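Local coordinates for protein iota-carrageenase (Alteromonas sp., PDB 1H80) that hydrolyses iota-carrageenan, a sulfated galactan of red algal cell walls, by endo-cleavage of its beta-1,4 linkages with inversion of anomeric configuration, at residues 69-74 with 103-108; 99-104 with 134-139; 141-146 with 172-177. All blocks are in the same frame, centred on the assembly; numbering follows the deposited sequence.

The three contacts join successive coils of the parallel beta-helix that forms the body of this enzyme. Contact 1 comes first along the chain, then contact 2, then contact 3. Contacts 1 and 2 have centres about 6 Å apart and share Gly103 and Val104. Strand 97-102 pairs with strand 64-71 on one side and with strand 132-141 on the other. Contact 3 lies about 10 Å from contact 2 and about 12 Å from contact 1, centre to centre. Its first segment, 141-146, starts at the end of strand 132-141. Leu137 packs on Tyr143 and Ile145, Phe135 on Ile145, and Met72 of contact 1 on Phe100 and Val102, so the contacts share one hydrophobic interior.

Contact 1 of 3, residues 69-74 with 103-108; sequences GIQMKS and GVNNIV
Asn105 and Gln71 join their side-chain amides. Asn105 ND2 donates to Gln71 OE1 over 3.0 Å. The bond is nearly straight, with 170° at the hydrogen. The acceptor lies in the amide plane of Asn105, but the donor stands above the carbonyl plane of Gln71, and the two amides are turned 35° apart. A water also grips Gln71 OE1, donating to it at 2.6 Å and accepting from Asn105 N. The far end of the Gln71 amide is held too. Gln71 NE2 bonds to Gly69 O at 3.2 Å and to Glu101 OE1, which together fix the rotation of the group.

Asn106 forms the second direct bond. Asn106 ND2 gives a straight bond of 3.2 Å to Met72 O, in the carbonyl plane. The torsion chi1 of 63° sets the amide between the backbone N and the carbonyl carbon, where it reaches back to the strand end. Another water links the far end, accepting from Ser74 N and donating to Ile107 O.

Val108 packs against the backbone of 72-73. Val108 CG2 rests 3.5 Å from Met72 O, while CG1 meets the carbonyl carbon of Lys73. Lys73 CG passes across Asn106 ND2. Ser74 OG sits 3.4 Å from Val108 CA and bonds to Arg109 N.

The arrangement ties the turn after strand 97-102 to the end of strand 64-71 in the previous coil of the parallel beta-helix. Lys73 NZ bonds to Asn47 on helix 39-50, and Met72 packs on Ile46 of that helix. Inward, Met72 also meets Phe100 and Val102 of strand 97-102 and Phe111 and Phe113 of strand 111-115.

Contact 2 of 3, residues 99-104 with 134-139; sequences LFEVGV and VFKLGD
Phe100, Glu101 and Val102 pair in parallel with Phe135, Lys136 and Leu137, as equivalent strands do in successive coils of a parallel beta-helix. The strand axes come within 4.8 Å at an angle of 14°. The backbone bonds alternate across the pair. Phe100 N donates to Val134 O, Lys136 N to Phe100 O, Val102 N to Lys136 O and Gly138 N to Val102 O.

The inner face carries the aromatic and aliphatic bumps. Phe100 CD2 lies 3.5 Å above the Phe135 ring, offset toward its rim. The planes are 43° apart, so the rings meet obliquely. Val102 CG2 fills the hollow at the edge of the Phe135 ring, close to its plane. Phe135 thus has Phe100 over one face and Val102 at its edge, and a further ring, Phe113, meets it edge-to-face. With Phe135 cut back to an alanine, Phe100 CD2 and Val102 CG2 would probably be left facing a gap in the core of the coil. Val102 and Leu137 lie side by side and point the same way, with Val102 CB to Leu137 CD2 at 3.7 Å.

On the outer face, the Lys136 chain runs fully extended, with CG anti to the backbone N (chi1 180°). The Val104 side chain crosses it at about a right angle, with Val104 CG2 3.8 Å from Lys136 CG. Glu101 turns to Gln71 and Arg98.

Past the strands, two glycines let the chains close up. A CB on Gly103 would clash with Asp139 C, and one on Gly138 with Gly103 O. Here Asp139 N donates to Gly103 O at 2.7 Å, from above the carbonyl plane.

Contact 3 of 3, residues 141-146 with 172-177; sequences RNYKIS and HWSRNG
Asn176 O receives two backbone N-H groups from the neighbouring coil. Tyr143 N donates to Asn176 O at 3.0 Å, in the carbonyl plane. Asn142 N adds a weak bond, and also donates to Arg175 O at 3.2 Å. Asn142 and Asn176 both have positive phi, 62° and 57°. They occupy equivalent corners of successive coils in the parallel beta-helix. Their side-chain amides bond to Asn110 and Asn201, respectively.

The Tyr143 ring lies in the interior, against Gly177 and Ser174 of the next coil. Its chi1 of 65° places the ring between the backbone N and the carbonyl carbon. Gly177 CA lies over the ring face, 3.9 Å from the centroid, in a CH-pi contact; a CB there would clash with Tyr143 CE1. Tyr143 OH and Ser174 OG share a hydrogen bond of 2.9 Å.

Outside, Arg141 and Arg175 run side by side. Arg175 CD sits over a face of the Arg141 guanidinium, 3.3 Å from Arg141 NE. A water at the edge of that group links Arg141 NE to Trp173 O. The Arg175 chain bends at chi3, and its NH1 pairs with Asp200.

The contact joins the corner between strands 132-141 and 143-151 to the one between strands 170-175 and 177-185. Inside, Tyr143 packs on Leu137 and Ile179.

Contact 1 of 3, residues 69-74 with 103-108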
ATOM      1  N   GLY A  69     -15.560 -10.406  -5.458  1.00 14.44           N
ATOM      2  CA  GLY A  69     -16.003 -10.923  -4.176  1.00 15.22           C
ATOM      3  C   GLY A  69     -15.730 -12.390  -3.918  1.00 15.19           C
ATOM      4  O   GLY A  69     -16.525 -13.068  -3.267  1.00 16.60           O
ATOM      5  N   ILE A  70     -14.608 -12.883  -4.425  1.00 14.64           N
ATOM      6  CA  ILE A  70     -14.247 -14.282  -4.237  1.00 14.84           C
ATOM      7  C   ILE A  70     -13.771 -14.500  -2.806  1.00 15.33           C
ATOM      8  O   ILE A  70     -12.982 -13.718  -2.280  1.00 16.33           O
ATOM      9  CB  ILE A  70     -13.119 -14.691  -5.202  1.00 14.33           C
ATOM     10  CG1 ILE A  70     -13.525 -14.377  -6.645  1.00 14.69           C
ATOM     11  CG2 ILE A  70     -12.799 -16.170  -5.032  1.00 15.25           C
ATOM     12  CD1 ILE A  70     -14.759 -15.115  -7.112  1.00 15.80           C
ATOM     13  N   GLN A  71     -14.259 -15.566  -2.179  1.00 15.01           N
ATOM     14  CA  GLN A  71     -13.876 -15.883  -0.809  1.00 15.16           C
ATOM     15  C   GLN A  71     -12.858 -17.011  -0.822  1.00 14.81           C
ATOM     16  O   GLN A  71     -13.192 -18.154  -1.114  1.00 14.68           O
ATOM     17  CB  GLN A  71     -15.100 -16.311   0.002  1.00 17.34           C
ATOM     18  CG  GLN A  71     -16.225 -15.288   0.010  1.00 20.37           C
ATOM     19  CD  GLN A  71     -15.814 -13.970   0.630  1.00 22.60           C
ATOM     20  OE1 GLN A  71     -15.487 -13.905   1.816  1.00 24.82           O
ATOM     21  NE2 GLN A  71     -15.826 -12.909  -0.168  1.00 22.80           N
ATOM     22  N   MET A  72     -11.611 -16.690  -0.506  1.00 14.12           N
ATOM     23  CA  MET A  72     -10.575 -17.711  -0.487  1.00 14.29           C
ATOM     24  C   MET A  72     -10.759 -18.611   0.725  1.00 14.37           C
ATOM     25  O   MET A  72     -11.384 -18.223   1.713  1.00 15.16           O
ATOM     26  CB  MET A  72      -9.199 -17.051  -0.472  1.00 14.51           C
ATOM     27  CG  MET A  72      -8.916 -16.249  -1.739  1.00 15.98           C
ATOM     28  SD  MET A  72      -9.013 -17.275  -3.231  1.00 18.73           S
ATOM     29  CE  MET A  72      -9.075 -16.036  -4.527  1.00 19.85           C
ATOM     30  N   LYS A  73     -10.223 -19.822   0.640  1.00 14.55           N
ATOM     31  CA  LYS A  73     -10.340 -20.781   1.725  1.00 15.02           C
ATOM     32  C   LYS A  73      -9.032 -21.515   1.972  1.00 13.75           C
ATOM     33  O   LYS A  73      -8.130 -21.500   1.134  1.00 13.98           O
ATOM     34  CB  LYS A  73     -11.452 -21.786   1.419  1.00 16.49           C
ATOM     35  CG  LYS A  73     -12.848 -21.187   1.517  1.00 19.78           C
ATOM     36  CD  LYS A  73     -13.924 -22.246   1.338  1.00 22.27           C
ATOM     37  CE  LYS A  73     -15.288 -21.714   1.744  1.00 24.82           C
ATOM     38  NZ  LYS A  73     -15.616 -20.448   1.044  1.00 26.79           N
ATOM     39  N   SER A  74      -8.951 -22.161   3.127  1.00 13.85           N
ATOM     40  CA  SER A  74      -7.760 -22.890   3.532  1.00 13.15           C
ATOM     41  C   SER A  74      -7.307 -23.991   2.591  1.00 12.80           C
ATOM     42  O   SER A  74      -8.117 -24.683   1.970  1.00 13.18           O
ATOM     43  CB  SER A  74      -7.965 -23.503   4.917  1.00 13.26           C
ATOM     44  OG  SER A  74      -8.208 -22.503   5.882  1.00 12.98           O
ATOM     45  N   GLY A 103      -9.804 -14.384   4.341  1.00 13.13           N
ATOM     46  CA  GLY A 103      -9.914 -14.334   5.784  1.00 13.67           C
ATOM     47  C   GLY A 103     -10.758 -13.183   6.286  1.00 14.59           C
ATOM     48  O   GLY A 103     -10.730 -12.864   7.471  1.00 14.83           O
ATOM     49  N   VAL A 104     -11.514 -12.559   5.390  1.00 15.52           N
ATOM     50  CA  VAL A 104     -12.355 -11.440   5.790  1.00 18.37           C
ATOM     51  C   VAL A 104     -13.597 -11.942   6.510  1.00 20.06           C
ATOM     52  O   VAL A 104     -13.947 -11.437   7.580  1.00 21.40           O
ATOM     53  CB  VAL A 104     -12.782 -10.600   4.572  1.00 18.24           C
ATOM     54  CG1 VAL A 104     -13.757  -9.511   5.008  1.00 19.91           C
ATOM     55  CG2 VAL A 104     -11.555  -9.977   3.921  1.00 18.96           C
ATOM     56  N   ASN A 105     -14.247 -12.947   5.927  1.00 21.12           N
ATOM     57  CA  ASN A 105     -15.464 -13.516   6.500  1.00 22.76           C
ATOM     58  C   ASN A 105     -15.291 -14.938   7.009  1.00 23.06           C
ATOM     59  O   ASN A 105     -16.269 -15.612   7.334  1.00 23.91           O
ATOM     60  CB  ASN A 105     -16.585 -13.484   5.464  1.00 24.53           C
ATOM     61  CG  ASN A 105     -16.877 -12.086   4.978  1.00 26.42           C
ATOM     62  OD1 ASN A 105     -17.254 -11.211   5.760  1.00 28.56           O
ATOM     63  ND2 ASN A 105     -16.699 -11.860   3.682  1.00 27.32           N
ATOM     64  N   ASN A 106     -14.049 -15.400   7.068  1.00 22.20           N
ATOM     65  CA  ASN A 106     -13.771 -16.741   7.555  1.00 21.62           C
ATOM     66  C   ASN A 106     -12.319 -16.832   8.000  1.00 20.45           C
ATOM     67  O   ASN A 106     -11.613 -15.825   8.051  1.00 20.95           O
ATOM     68  CB  ASN A 106     -14.058 -17.773   6.464  1.00 23.16           C
ATOM     69  CG  ASN A 106     -13.165 -17.603   5.255  1.00 24.24           C
ATOM     70  OD1 ASN A 106     -12.443 -16.613   5.144  1.00 26.25           O
ATOM     71  ND2 ASN A 106     -13.214 -18.563   4.337  1.00 26.66           N
ATOM     72  N   ILE A 107     -11.885 -18.038   8.333  1.00 18.76           N
ATOM     73  CA  ILE A 107     -10.522 -18.260   8.783  1.00 17.31           C
ATOM     74  C   ILE A 107      -9.793 -19.021   7.692  1.00 16.01           C
ATOM     75  O   ILE A 107     -10.237 -20.089   7.276  1.00 16.43           O
ATOM     76  CB  ILE A 107     -10.512 -19.079  10.086  1.00 19.03           C
ATOM     77  CG1 ILE A 107     -11.347 -18.353  11.145  1.00 20.86           C
ATOM     78  CG2 ILE A 107      -9.085 -19.291  10.560  1.00 19.58           C
ATOM     79  CD1 ILE A 107     -11.543 -19.138  12.428  1.00 21.99           C
ATOM     80  N   VAL A 108      -8.679 -18.468   7.224  1.00 13.34           N
ATOM     81  CA  VAL A 108      -7.915 -19.113   6.165  1.00 12.92           C
ATOM     82  C   VAL A 108      -6.499 -19.433   6.613  1.00 12.00           C
ATOM     83  O   VAL A 108      -5.815 -18.594   7.196  1.00 12.46           O
ATOM     84  CB  VAL A 108      -7.838 -18.216   4.916  1.00 12.20           C
ATOM     85  CG1 VAL A 108      -7.004 -18.894   3.833  1.00 12.37           C
ATOM     86  CG2 VAL A 108      -9.239 -17.921   4.403  1.00 12.99           C
TER
HETATM   87  O   HOH W   1     -13.317 -13.747   3.237  1.00 18.93           O
HETATM   88  O   HOH W   2     -11.715 -15.941   2.949  1.00 18.65           O
HETATM   89  O   HOH W   3     -11.104 -21.400   4.969  1.00 16.53           O

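Contact 2 of 3, residues 99-104 with 134-139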
ATOM      1  N   LEU A  99     -11.570  -8.093  -5.652  1.00 16.53           N
ATOM      2  CA  LEU A  99     -11.625  -9.254  -6.521  1.00 16.07           C
ATOM      3  C   LEU A  99     -11.571 -10.474  -5.612  1.00 15.23           C
ATOM      4  O   LEU A  99     -12.371 -11.402  -5.744  1.00 13.58           O
ATOM      5  CB  LEU A  99     -10.430  -9.286  -7.476  1.00 17.45           C
ATOM      6  CG  LEU A  99     -10.374  -8.294  -8.637  1.00 19.75           C
ATOM      7  CD1 LEU A  99      -9.063  -8.487  -9.379  1.00 20.52           C
ATOM      8  CD2 LEU A  99     -11.544  -8.512  -9.573  1.00 22.35           C
ATOM      9  N   PHE A 100     -10.640 -10.440  -4.661  1.00 14.41           N
ATOM     10  CA  PHE A 100     -10.431 -11.556  -3.748  1.00 14.14           C
ATOM     11  C   PHE A 100     -10.379 -11.151  -2.284  1.00 13.99           C
ATOM     12  O   PHE A 100      -9.728 -10.173  -1.923  1.00 14.89           O
ATOM     13  CB  PHE A 100      -9.109 -12.247  -4.089  1.00 13.25           C
ATOM     14  CG  PHE A 100      -8.894 -12.451  -5.559  1.00 13.26           C
ATOM     15  CD1 PHE A 100      -9.731 -13.284  -6.287  1.00 14.07           C
ATOM     16  CD2 PHE A 100      -7.854 -11.800  -6.218  1.00 13.84           C
ATOM     17  CE1 PHE A 100      -9.541 -13.468  -7.655  1.00 14.77           C
ATOM     18  CE2 PHE A 100      -7.653 -11.977  -7.585  1.00 14.76           C
ATOM     19  CZ  PHE A 100      -8.500 -12.812  -8.304  1.00 15.05           C
ATOM     20  N   GLU A 101     -11.060 -11.917  -1.442  1.00 14.05           N
ATOM     21  CA  GLU A 101     -11.043 -11.659  -0.011  1.00 14.69           C
ATOM     22  C   GLU A 101     -10.446 -12.900   0.634  1.00 14.12           C
ATOM     23  O   GLU A 101     -10.817 -14.023   0.294  1.00 13.62           O
ATOM     24  CB  GLU A 101     -12.455 -11.388   0.504  1.00 17.23           C
ATOM     25  CG  GLU A 101     -13.078 -10.155  -0.139  1.00 20.27           C
ATOM     26  CD  GLU A 101     -14.353  -9.704   0.542  1.00 22.70           C
ATOM     27  OE1 GLU A 101     -15.272 -10.532   0.704  0.50 22.56           O
ATOM     28  OE2 GLU A 101     -14.434  -8.513   0.911  0.50 23.61           O
ATOM     29  N   VAL A 102      -9.503 -12.697   1.546  1.00 12.45           N
ATOM     30  CA  VAL A 102      -8.838 -13.814   2.200  1.00 13.45           C
ATOM     31  C   VAL A 102      -8.877 -13.672   3.711  1.00 13.14           C
ATOM     32  O   VAL A 102      -8.092 -12.925   4.294  1.00 12.70           O
ATOM     33  CB  VAL A 102      -7.363 -13.907   1.753  1.00 13.44           C
ATOM     34  CG1 VAL A 102      -6.772 -15.248   2.167  1.00 14.52           C
ATOM     35  CG2 VAL A 102      -7.264 -13.705   0.249  1.00 14.14           C
ATOM     36  N   GLY A 103      -9.804 -14.384   4.341  1.00 13.13           N
ATOM     37  CA  GLY A 103      -9.914 -14.334   5.784  1.00 13.67           C
ATOM     38  C   GLY A 103     -10.758 -13.183   6.286  1.00 14.59           C
ATOM     39  O   GLY A 103     -10.730 -12.864   7.471  1.00 14.83           O
ATOM     40  N   VAL A 104     -11.514 -12.559   5.390  1.00 15.52           N
ATOM     41  CA  VAL A 104     -12.355 -11.440   5.790  1.00 18.37           C
ATOM     42  C   VAL A 104     -13.597 -11.942   6.510  1.00 20.06           C
ATOM     43  O   VAL A 104     -13.947 -11.437   7.580  1.00 21.40           O
ATOM     44  CB  VAL A 104     -12.782 -10.600   4.572  1.00 18.24           C
ATOM     45  CG1 VAL A 104     -13.757  -9.511   5.008  1.00 19.91           C
ATOM     46  CG2 VAL A 104     -11.555  -9.977   3.921  1.00 18.96           C
ATOM     47  N   VAL A 134      -7.572  -5.425  -5.147  1.00 13.12           N
ATOM     48  CA  VAL A 134      -7.358  -6.755  -5.699  1.00 13.06           C
ATOM     49  C   VAL A 134      -7.529  -7.800  -4.599  1.00 13.20           C
ATOM     50  O   VAL A 134      -8.259  -8.778  -4.764  1.00 12.83           O
ATOM     51  CB  VAL A 134      -5.956  -6.874  -6.323  1.00 13.21           C
ATOM     52  CG1 VAL A 134      -5.752  -8.265  -6.892  1.00 14.07           C
ATOM     53  CG2 VAL A 134      -5.795  -5.831  -7.420  1.00 13.26           C
ATOM     54  N   PHE A 135      -6.855  -7.583  -3.475  1.00 13.37           N
ATOM     55  CA  PHE A 135      -6.941  -8.488  -2.331  1.00 13.42           C
ATOM     56  C   PHE A 135      -7.233  -7.734  -1.048  1.00 14.20           C
ATOM     57  O   PHE A 135      -6.678  -6.664  -0.808  1.00 15.32           O
ATOM     58  CB  PHE A 135      -5.618  -9.229  -2.074  1.00 13.99           C
ATOM     59  CG  PHE A 135      -5.345 -10.366  -3.004  1.00 12.82           C
ATOM     60  CD1 PHE A 135      -4.651 -10.162  -4.190  1.00 13.14           C
ATOM     61  CD2 PHE A 135      -5.763 -11.655  -2.682  1.00 13.45           C
ATOM     62  CE1 PHE A 135      -4.371 -11.227  -5.042  1.00 13.66           C
ATOM     63  CE2 PHE A 135      -5.490 -12.727  -3.527  1.00 13.08           C
ATOM     64  CZ  PHE A 135      -4.793 -12.511  -4.708  1.00 13.41           C
ATOM     65  N   LYS A 136      -8.113  -8.291  -0.228  1.00 14.06           N
ATOM     66  CA  LYS A 136      -8.372  -7.729   1.085  1.00 14.78           C
ATOM     67  C   LYS A 136      -8.065  -8.916   1.986  1.00 14.37           C
ATOM     68  O   LYS A 136      -8.712  -9.962   1.889  1.00 14.18           O
ATOM     69  CB  LYS A 136      -9.821  -7.293   1.278  1.00 15.74           C
ATOM     70  CG  LYS A 136     -10.038  -6.713   2.671  1.00 18.83           C
ATOM     71  CD  LYS A 136     -11.416  -6.109   2.857  1.00 21.87           C
ATOM     72  CE  LYS A 136     -11.554  -5.539   4.261  1.00 24.44           C
ATOM     73  NZ  LYS A 136     -12.876  -4.891   4.487  1.00 27.04           N
ATOM     74  N   LEU A 137      -7.056  -8.764   2.834  1.00 13.20           N
ATOM     75  CA  LEU A 137      -6.648  -9.835   3.730  1.00 13.94           C
ATOM     76  C   LEU A 137      -7.167  -9.598   5.134  1.00 14.59           C
ATOM     77  O   LEU A 137      -7.223  -8.461   5.603  1.00 16.58           O
ATOM     78  CB  LEU A 137      -5.122  -9.933   3.767  1.00 14.82           C
ATOM     79  CG  LEU A 137      -4.415  -9.954   2.409  1.00 14.55           C
ATOM     80  CD1 LEU A 137      -2.917 -10.045   2.632  1.00 16.99           C
ATOM     81  CD2 LEU A 137      -4.911 -11.129   1.572  1.00 17.37           C
ATOM     82  N   GLY A 138      -7.550 -10.687   5.793  1.00 13.38           N
ATOM     83  CA  GLY A 138      -8.043 -10.613   7.154  1.00 13.38           C
ATOM     84  C   GLY A 138      -7.391 -11.695   7.993  1.00 12.83           C
ATOM     85  O   GLY A 138      -6.170 -11.699   8.189  1.00 13.46           O
ATOM     86  N   ASP A 139      -8.205 -12.623   8.485  1.00 13.18           N
ATOM     87  CA  ASP A 139      -7.715 -13.714   9.314  1.00 12.78           C
ATOM     88  C   ASP A 139      -7.128 -14.828   8.453  1.00 12.66           C
ATOM     89  O   ASP A 139      -7.764 -15.861   8.223  1.00 13.25           O
ATOM     90  CB  ASP A 139      -8.851 -14.276  10.168  1.00 14.43           C
ATOM     91  CG  ASP A 139      -8.353 -15.185  11.276  1.00 16.37           C
ATOM     92  OD1 ASP A 139      -7.179 -15.616  11.229  1.00 15.99           O
ATOM     93  OD2 ASP A 139      -9.144 -15.477  12.196  1.00 18.86           O
TER

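Contact 3 of 3, residues 141-146 with 172-177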
ATOM      1  N   ARG A 141      -3.292 -16.942   7.694  1.00 10.33           N
ATOM      2  CA  ARG A 141      -1.923 -17.211   8.126  1.00 10.81           C
ATOM      3  C   ARG A 141      -1.297 -18.226   7.200  1.00 10.33           C
ATOM      4  O   ARG A 141      -1.981 -19.125   6.703  1.00 11.72           O
ATOM      5  CB  ARG A 141      -1.892 -17.754   9.549  1.00 12.02           C
ATOM      6  CG  ARG A 141      -2.543 -16.839  10.548  1.00 13.16           C
ATOM      7  CD  ARG A 141      -2.377 -17.358  11.956  1.00 14.99           C
ATOM      8  NE  ARG A 141      -3.178 -16.563  12.873  1.00 15.63           N
ATOM      9  CZ  ARG A 141      -3.250 -16.773  14.181  1.00 18.11           C
ATOM     10  NH1 ARG A 141      -2.561 -17.760  14.740  1.00 17.98           N
ATOM     11  NH2 ARG A 141      -4.025 -15.999  14.925  1.00 18.32           N
ATOM     12  N   ASN A 142       0.009 -18.076   7.005  1.00  9.83           N
ATOM     13  CA  ASN A 142       0.817 -18.919   6.138  1.00  9.38           C
ATOM     14  C   ASN A 142       0.314 -18.780   4.715  1.00 10.20           C
ATOM     15  O   ASN A 142      -0.346 -19.668   4.168  1.00 10.89           O
ATOM     16  CB  ASN A 142       0.782 -20.382   6.572  1.00 10.66           C
ATOM     17  CG  ASN A 142       1.855 -21.190   5.888  1.00 10.93           C
ATOM     18  OD1 ASN A 142       2.981 -20.719   5.738  1.00 11.86           O
ATOM     19  ND2 ASN A 142       1.521 -22.398   5.464  1.00 12.24           N
ATOM     20  N   TYR A 143       0.636 -17.644   4.118  1.00  9.76           N
ATOM     21  CA  TYR A 143       0.179 -17.374   2.773  1.00  9.85           C
ATOM     22  C   TYR A 143       1.230 -16.738   1.894  1.00 10.42           C
ATOM     23  O   TYR A 143       2.226 -16.198   2.370  1.00 10.70           O
ATOM     24  CB  TYR A 143      -1.057 -16.470   2.814  1.00 10.60           C
ATOM     25  CG  TYR A 143      -0.812 -15.077   3.355  1.00 10.55           C
ATOM     26  CD1 TYR A 143      -0.840 -14.818   4.728  1.00 10.33           C
ATOM     27  CD2 TYR A 143      -0.607 -14.009   2.488  1.00 11.35           C
ATOM     28  CE1 TYR A 143      -0.679 -13.518   5.219  1.00 11.61           C
ATOM     29  CE2 TYR A 143      -0.446 -12.713   2.965  1.00 11.64           C
ATOM     30  CZ  TYR A 143      -0.487 -12.473   4.325  1.00 11.22           C
ATOM     31  OH  TYR A 143      -0.373 -11.179   4.773  1.00 12.90           O
ATOM     32  N   LYS A 144       0.989 -16.811   0.595  1.00  9.92           N
ATOM     33  CA  LYS A 144       1.897 -16.238  -0.375  1.00 10.28           C
ATOM     34  C   LYS A 144       1.086 -15.717  -1.547  1.00 10.69           C
ATOM     35  O   LYS A 144       0.280 -16.444  -2.124  1.00 12.22           O
ATOM     36  CB  LYS A 144       2.896 -17.297  -0.847  1.00 11.69           C
ATOM     37  CG  LYS A 144       3.964 -16.772  -1.788  1.00 14.58           C
ATOM     38  CD  LYS A 144       4.871 -17.914  -2.244  1.00 17.60           C
ATOM     39  CE  LYS A 144       6.006 -17.414  -3.117  1.00 20.83           C
ATOM     40  NZ  LYS A 144       6.819 -18.556  -3.626  1.00 22.39           N
ATOM     41  N   ILE A 145       1.273 -14.440  -1.858  1.00 10.51           N
ATOM     42  CA  ILE A 145       0.595 -13.785  -2.979  1.00 10.84           C
ATOM     43  C   ILE A 145       1.761 -13.271  -3.817  1.00 11.16           C
ATOM     44  O   ILE A 145       2.597 -12.509  -3.335  1.00 11.08           O
ATOM     45  CB  ILE A 145      -0.301 -12.647  -2.478  1.00 12.05           C
ATOM     46  CG1 ILE A 145      -1.451 -13.250  -1.665  1.00 13.55           C
ATOM     47  CG2 ILE A 145      -0.846 -11.842  -3.659  1.00 12.20           C
ATOM     48  CD1 ILE A 145      -2.328 -12.227  -0.960  1.00 14.93           C
ATOM     49  N   SER A 146       1.794 -13.669  -5.089  1.00 11.20           N
ATOM     50  CA  SER A 146       2.955 -13.360  -5.915  1.00 12.42           C
ATOM     51  C   SER A 146       2.792 -13.275  -7.418  1.00 12.30           C
ATOM     52  O   SER A 146       1.923 -13.921  -7.985  1.00 12.09           O
ATOM     53  CB  SER A 146       3.988 -14.466  -5.630  1.00 13.98           C
ATOM     54  OG  SER A 146       5.091 -14.481  -6.519  1.00 19.30           O
ATOM     55  N   HIS A 172      -8.881  -9.471  14.154  1.00 13.77           N
ATOM     56  CA  HIS A 172      -8.005 -10.520  13.665  1.00 14.18           C
ATOM     57  C   HIS A 172      -7.335  -9.992  12.412  1.00 13.52           C
ATOM     58  O   HIS A 172      -7.904  -9.174  11.698  1.00 14.48           O
ATOM     59  CB  HIS A 172      -8.825 -11.760  13.326  1.00 14.94           C
ATOM     60  CG  HIS A 172      -9.645 -12.261  14.471  1.00 17.29           C
ATOM     61  ND1 HIS A 172      -9.142 -13.115  15.429  1.00 18.81           N
ATOM     62  CD2 HIS A 172     -10.918 -11.988  14.838  1.00 17.74           C
ATOM     63  CE1 HIS A 172     -10.073 -13.348  16.338  1.00 18.77           C
ATOM     64  NE2 HIS A 172     -11.159 -12.676  16.004  1.00 18.85           N
ATOM     65  N   TRP A 173      -6.121 -10.452  12.149  1.00 13.21           N
ATOM     66  CA  TRP A 173      -5.410 -10.005  10.964  1.00 12.70           C
ATOM     67  C   TRP A 173      -4.405 -11.055  10.550  1.00 13.08           C
ATOM     68  O   TRP A 173      -4.257 -12.070  11.223  1.00 14.96           O
ATOM     69  CB  TRP A 173      -4.741  -8.652  11.215  1.00 13.08           C
ATOM     70  CG  TRP A 173      -3.813  -8.625  12.375  1.00 12.82           C
ATOM     71  CD1 TRP A 173      -2.497  -8.967  12.375  1.00 13.03           C
ATOM     72  CD2 TRP A 173      -4.133  -8.248  13.717  1.00 12.88           C
ATOM     73  NE1 TRP A 173      -1.971  -8.826  13.635  1.00 13.07           N
ATOM     74  CE2 TRP A 173      -2.955  -8.386  14.480  1.00 13.37           C
ATOM     75  CE3 TRP A 173      -5.303  -7.807  14.350  1.00 13.24           C
ATOM     76  CZ2 TRP A 173      -2.911  -8.099  15.848  1.00 13.49           C
ATOM     77  CZ3 TRP A 173      -5.258  -7.522  15.710  1.00 13.36           C
ATOM     78  CH2 TRP A 173      -4.072  -7.670  16.441  1.00 12.62           C
ATOM     79  N   SER A 174      -3.713 -10.812   9.446  1.00 13.26           N
ATOM     80  CA  SER A 174      -2.789 -11.812   8.934  1.00 13.18           C
ATOM     81  C   SER A 174      -1.429 -11.928   9.598  1.00 13.30           C
ATOM     82  O   SER A 174      -0.908 -10.980  10.194  1.00 12.55           O
ATOM     83  CB  SER A 174      -2.613 -11.630   7.422  1.00 15.01           C
ATOM     84  OG  SER A 174      -1.901 -10.448   7.113  1.00 15.57           O
ATOM     85  N   ARG A 175      -0.868 -13.126   9.486  1.00 12.47           N
ATOM     86  CA  ARG A 175       0.438 -13.429  10.041  1.00 14.24           C
ATOM     87  C   ARG A 175       1.104 -14.453   9.144  1.00 13.27           C
ATOM     88  O   ARG A 175       0.431 -15.279   8.525  1.00 13.28           O
ATOM     89  CB  ARG A 175       0.321 -14.065  11.424  1.00 17.36           C
ATOM     90  CG  ARG A 175      -0.722 -13.488  12.335  1.00 21.74           C
ATOM     91  CD  ARG A 175      -0.816 -14.369  13.574  1.00 24.67           C
ATOM     92  NE  ARG A 175       0.385 -14.299  14.401  1.00 26.63           N
ATOM     93  CZ  ARG A 175       0.710 -13.268  15.177  1.00 28.17           C
ATOM     94  NH1 ARG A 175      -0.074 -12.201  15.244  1.00 29.28           N
ATOM     95  NH2 ARG A 175       1.828 -13.301  15.889  1.00 28.04           N
ATOM     96  N   ASN A 176       2.427 -14.389   9.084  1.00 12.04           N
ATOM     97  CA  ASN A 176       3.221 -15.343   8.324  1.00 11.69           C
ATOM     98  C   ASN A 176       2.845 -15.405   6.858  1.00 11.01           C
ATOM     99  O   ASN A 176       2.111 -16.289   6.416  1.00 11.78           O
ATOM    100  CB  ASN A 176       3.089 -16.729   8.963  1.00 12.80           C
ATOM    101  CG  ASN A 176       3.298 -16.696  10.464  1.00 14.77           C
ATOM    102  OD1 ASN A 176       4.119 -15.933  10.969  1.00 14.66           O
ATOM    103  ND2 ASN A 176       2.559 -17.531  11.185  1.00 16.17           N
ATOM    104  N   GLY A 177       3.360 -14.454   6.100  1.00 10.03           N
ATOM    105  CA  GLY A 177       3.048 -14.433   4.689  1.00 10.23           C
ATOM    106  C   GLY A 177       4.096 -13.716   3.882  1.00  9.66           C
ATOM    107  O   GLY A 177       4.961 -13.025   4.417  1.00 10.43           O
TER
HETATM  108  O   HOH W   4      -4.884 -14.537  12.154  1.00 17.93           O
HETATM  109  O   HOH W   5      -6.958 -14.689  14.812  1.00 34.39           O